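Local coordinates for fiber protein (Human adenovirus 14, PDB 3F0Y), which forms the trimeric knob at the tip of the viral fiber and probably engages the host-cell receptor during attachment, at residues E133-C142 with P153-Q162. Residues are numbered along the deposited sequence; the frame is centred on the assembly and turned at random.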
loop_
_atom_site.group_PDB
_atom_site.type_symbol
_atom_site.label_atom_id
_atom_site.label_comp_id
_atom_site.label_asym_id
_atom_site.label_seq_id
_atom_site.Cartn_x
_atom_site.Cartn_y
_atom_site.Cartn_z
ATOM N N GLU A 133 20.580 -7.451 -9.067
ATOM C CA GLU A 133 19.698 -6.801 -10.040
ATOM C C GLU A 133 18.201 -6.961 -9.742
ATOM O O GLU A 133 17.417 -6.054 -10.020
ATOM C CB GLU A 133 20.011 -7.323 -11.445
ATOM C CG GLU A 133 19.163 -6.721 -12.553
ATOM C CD GLU A 133 19.727 -6.982 -13.937
ATOM O OE1 GLU A 133 20.587 -7.882 -14.079
ATOM O OE2 GLU A 133 19.303 -6.285 -14.886
ATOM N N LYS A 134 17.812 -8.106 -9.181
ATOM C CA LYS A 134 16.404 -8.383 -8.871
ATOM C C LYS A 134 15.837 -7.444 -7.807
ATOM O O LYS A 134 14.636 -7.182 -7.787
ATOM C CB LYS A 134 16.220 -9.828 -8.393
ATOM C CG LYS A 134 16.544 -10.899 -9.425
ATOM C CD LYS A 134 16.445 -12.284 -8.795
ATOM C CE LYS A 134 17.055 -13.372 -9.664
ATOM N NZ LYS A 134 16.042 -14.182 -10.385
ATOM N N GLU A 135 16.703 -6.946 -6.928
ATOM C CA GLU A 135 16.280 -6.085 -5.820
ATOM C C GLU A 135 15.835 -4.694 -6.281
ATOM O O GLU A 135 15.172 -3.974 -5.535
ATOM C CB GLU A 135 17.407 -5.965 -4.790
ATOM C CG GLU A 135 17.779 -7.296 -4.145
ATOM C CD GLU A 135 19.012 -7.203 -3.272
ATOM O OE1 GLU A 135 19.071 -6.294 -2.423
ATOM O OE2 GLU A 135 19.918 -8.047 -3.427
ATOM N N ASN A 136 16.189 -4.331 -7.512
ATOM C CA ASN A 136 15.831 -3.033 -8.081
ATOM C C ASN A 136 14.381 -2.936 -8.565
ATOM O O ASN A 136 13.930 -1.850 -8.929
ATOM C CB ASN A 136 16.773 -2.699 -9.243
ATOM C CG ASN A 136 18.207 -2.520 -8.795
ATOM O OD1 ASN A 136 19.006 -3.453 -8.844
ATOM N ND2 ASN A 136 18.539 -1.320 -8.339
ATOM N N TYR A 137 13.655 -4.054 -8.556
ATOM C CA TYR A 137 12.323 -4.115 -9.154
ATOM C C TYR A 137 11.183 -4.114 -8.136
ATOM O O TYR A 137 11.221 -4.821 -7.127
ATOM C CB TYR A 137 12.201 -5.351 -10.044
ATOM C CG TYR A 137 13.113 -5.323 -11.247
ATOM C CD1 TYR A 137 14.339 -5.981 -11.229
ATOM C CD2 TYR A 137 12.749 -4.643 -12.407
ATOM C CE1 TYR A 137 15.181 -5.963 -12.333
ATOM C CE2 TYR A 137 13.587 -4.619 -13.518
ATOM C CZ TYR A 137 14.801 -5.281 -13.473
ATOM O OH TYR A 137 15.642 -5.265 -14.565
ATOM N N ILE A 138 10.171 -3.303 -8.430
ATOM C CA ILE A 138 8.930 -3.254 -7.668
ATOM C C ILE A 138 7.786 -3.447 -8.658
ATOM O O ILE A 138 7.826 -2.914 -9.768
ATOM C CB ILE A 138 8.779 -1.900 -6.945
ATOM C CG1 ILE A 138 9.750 -1.813 -5.766
ATOM C CG2 ILE A 138 7.350 -1.694 -6.462
ATOM C CD1 ILE A 138 9.903 -0.415 -5.210
ATOM N N TYR A 139 6.775 -4.218 -8.264
ATOM C CA TYR A 139 5.658 -4.528 -9.149
ATOM C C TYR A 139 4.319 -4.229 -8.495
ATOM O O TYR A 139 4.186 -4.253 -7.271
ATOM C CB TYR A 139 5.688 -5.998 -9.555
ATOM C CG TYR A 139 7.003 -6.451 -10.141
ATOM C CD1 TYR A 139 7.961 -7.066 -9.346
ATOM C CD2 TYR A 139 7.288 -6.269 -11.492
ATOM C CE1 TYR A 139 9.171 -7.491 -9.875
ATOM C CE2 TYR A 139 8.497 -6.690 -12.032
ATOM C CZ TYR A 139 9.431 -7.302 -11.218
ATOM O OH TYR A 139 10.631 -7.723 -11.744
ATOM N N GLY A 140 3.324 -3.962 -9.328
ATOM C CA GLY A 140 1.976 -3.725 -8.847
ATOM C C GLY A 140 0.995 -3.576 -9.983
ATOM O O GLY A 140 1.300 -3.914 -11.132
ATOM N N THR A 141 -0.193 -3.083 -9.649
ATOM C CA THR A 141 -1.253 -2.866 -10.622
ATOM C C THR A 141 -1.993 -1.565 -10.317
ATOM O O THR A 141 -2.055 -1.131 -9.165
ATOM C CB THR A 141 -2.257 -4.044 -10.608
ATOM O OG1 THR A 141 -1.562 -5.277 -10.841
ATOM C CG2 THR A 141 -3.330 -3.868 -11.675
ATOM N N CYS A 142 -2.543 -0.954 -11.356
ATOM C CA CYS A 142 -3.461 0.161 -11.212
ATOM C C CYS A 142 -4.602 -0.151 -12.165
ATOM O O CYS A 142 -4.607 -1.211 -12.794
ATOM C CB CYS A 142 -2.784 1.491 -11.546
ATOM S SG CYS A 142 -2.341 1.702 -13.274
ATOM N N PRO A 153 -7.535 -3.514 -15.579
ATOM C CA PRO A 153 -6.271 -3.611 -14.848
ATOM C C PRO A 153 -5.048 -3.341 -15.724
ATOM O O PRO A 153 -4.950 -3.861 -16.837
ATOM C CB PRO A 153 -6.266 -5.059 -14.350
ATOM C CG PRO A 153 -7.086 -5.796 -15.334
ATOM C CD PRO A 153 -8.145 -4.839 -15.798
ATOM N N ILE A 154 -4.131 -2.526 -15.208
ATOM C CA ILE A 154 -2.888 -2.195 -15.897
ATOM C C ILE A 154 -1.717 -2.621 -15.021
ATOM O O ILE A 154 -1.682 -2.292 -13.838
ATOM C CB ILE A 154 -2.789 -0.678 -16.169
ATOM C CG1 ILE A 154 -3.945 -0.215 -17.060
ATOM C CG2 ILE A 154 -1.447 -0.331 -16.811
ATOM C CD1 ILE A 154 -3.984 1.285 -17.279
ATOM N N ASP A 155 -0.763 -3.349 -15.599
ATOM C CA ASP A 155 0.428 -3.777 -14.866
ATOM C C ASP A 155 1.404 -2.620 -14.716
ATOM O O ASP A 155 1.605 -1.846 -15.651
ATOM C CB ASP A 155 1.138 -4.922 -15.592
ATOM C CG ASP A 155 0.284 -6.166 -15.699
ATOM O OD1 ASP A 155 -0.472 -6.460 -14.752
ATOM O OD2 ASP A 155 0.379 -6.855 -16.735
ATOM N N ILE A 156 2.016 -2.513 -13.540
ATOM C CA ILE A 156 3.047 -1.512 -13.308
ATOM C C ILE A 156 4.332 -2.180 -12.852
ATOM O O ILE A 156 4.322 -3.015 -11.947
ATOM C CB ILE A 156 2.622 -0.468 -12.265
ATOM C CG1 ILE A 156 1.356 0.251 -12.725
ATOM C CG2 ILE A 156 3.746 0.545 -12.041
ATOM C CD1 ILE A 156 0.911 1.351 -11.793
ATOM N N SER A 157 5.429 -1.812 -13.502
ATOM C CA SER A 157 6.758 -2.243 -13.112
ATOM C C SER A 157 7.562 -0.994 -12.792
ATOM O O SER A 157 7.612 -0.061 -13.592
ATOM C CB SER A 157 7.417 -3.021 -14.250
ATOM O OG SER A 157 8.670 -3.547 -13.853
ATOM N N VAL A 158 8.167 -0.969 -11.608
ATOM C CA VAL A 158 9.077 0.098 -11.226
ATOM C C VAL A 158 10.475 -0.489 -11.090
ATOM O O VAL A 158 10.653 -1.537 -10.470
ATOM C CB VAL A 158 8.658 0.753 -9.895
ATOM C CG1 VAL A 158 9.657 1.831 -9.487
ATOM C CG2 VAL A 158 7.259 1.330 -10.004
ATOM N N MET A 159 11.457 0.169 -11.700
ATOM C CA MET A 159 12.853 -0.179 -11.488
ATOM C C MET A 159 13.556 1.023 -10.879
ATOM O O MET A 159 13.521 2.119 -11.436
ATOM C CB MET A 159 13.543 -0.589 -12.790
ATOM C CG MET A 159 14.914 -1.222 -12.561
ATOM S SD MET A 159 15.724 -1.811 -14.060
ATOM C CE MET A 159 16.136 -0.260 -14.854
ATOM N N LEU A 160 14.179 0.806 -9.727
ATOM C CA LEU A 160 14.922 1.852 -9.040
ATOM C C LEU A 160 16.400 1.718 -9.364
ATOM O O LEU A 160 16.960 0.627 -9.272
ATOM C CB LEU A 160 14.704 1.748 -7.531
ATOM C CG LEU A 160 13.243 1.800 -7.084
ATOM C CD1 LEU A 160 13.142 1.620 -5.581
ATOM C CD2 LEU A 160 12.588 3.100 -7.516
ATOM N N ASN A 161 17.023 2.832 -9.745
ATOM C CA ASN A 161 18.450 2.875 -10.052
ATOM C C ASN A 161 18.848 1.834 -11.112
ATOM O O ASN A 161 18.408 1.942 -12.254
ATOM C CB ASN A 161 19.265 2.757 -8.757
ATOM C CG ASN A 161 19.018 3.920 -7.808
ATOM O OD1 ASN A 161 18.599 4.998 -8.226
ATOM N ND2 ASN A 161 19.274 3.703 -6.523
ATOM N N GLN A 162 19.659 0.842 -10.737
ATOM C CA GLN A 162 20.095 -0.243 -11.633
ATOM C C GLN A 162 21.060 0.205 -12.732
ATOM O O GLN A 162 22.188 -0.286 -12.807
ATOM C CB GLN A 162 18.897 -0.993 -12.244
ATOM C CG GLN A 162 19.275 -2.127 -13.196
ATOM C CD GLN A 162 20.309 -3.068 -12.615
ATOM O OE1 GLN A 162 20.147 -3.572 -11.506
ATOM N NE2 GLN A 162 21.381 -3.310 -13.363
HETATM O O HOH W 1 1.027 -6.670 -12.499
#
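An antiparallel beta hairpin at the edge of a four-stranded sheet pairs Ile-138 with Val-158, Gly-140 with Ile-156 and Cys-142 with Ile-154 as hydrogen-bonded pairs. Ile-138 N reaches Val-158 O at 2.7 Å, and Val-158 N returns to Ile-138 O. At Gly-140 the bond from Ile-156 N comes from above the carbonyl plane, 43° out of it. A water lies within hydrogen-bonding distance of both Gly-140 O and Asp-155 OD1.

Where strand 137-145 begins, Asn-136 is bonded through both backbone and side chain. Its O accepts Leu-160 N at 2.8 Å. Its ND2 gives a more bent bond to Leu-160 O at 2.7 Å, and also bonds Pro-126 O.

Tyr-137 and Met-159 lie side by side on one face. Met-159 CG sits over the ring, 4.2 Å from the Tyr-137 ring centroid, in a CH-pi contact. Chi1 (-169°) and chi2 (177°) of Met-159 are both extended, which carries SD on to a Met-aromatic contact, oblique to the ring and 3.5 Å from Tyr-137 OH. On this same face, Tyr-139 OH bonds Thr-145 of the second subunit.

The other face is apolar. Ile-138 CD1 meets Leu-160 CD1 at 3.8 Å, and Cys-142 SG meets Ile-156 CD1 at 3.6 Å. Phe-199, Phe-201 and Tyr-203 of strand 199-204 pack on this side. One face toward the opposing sheet and one toward a neighbouring subunit is the arrangement of the trimeric adenovirus knob beta-sandwich.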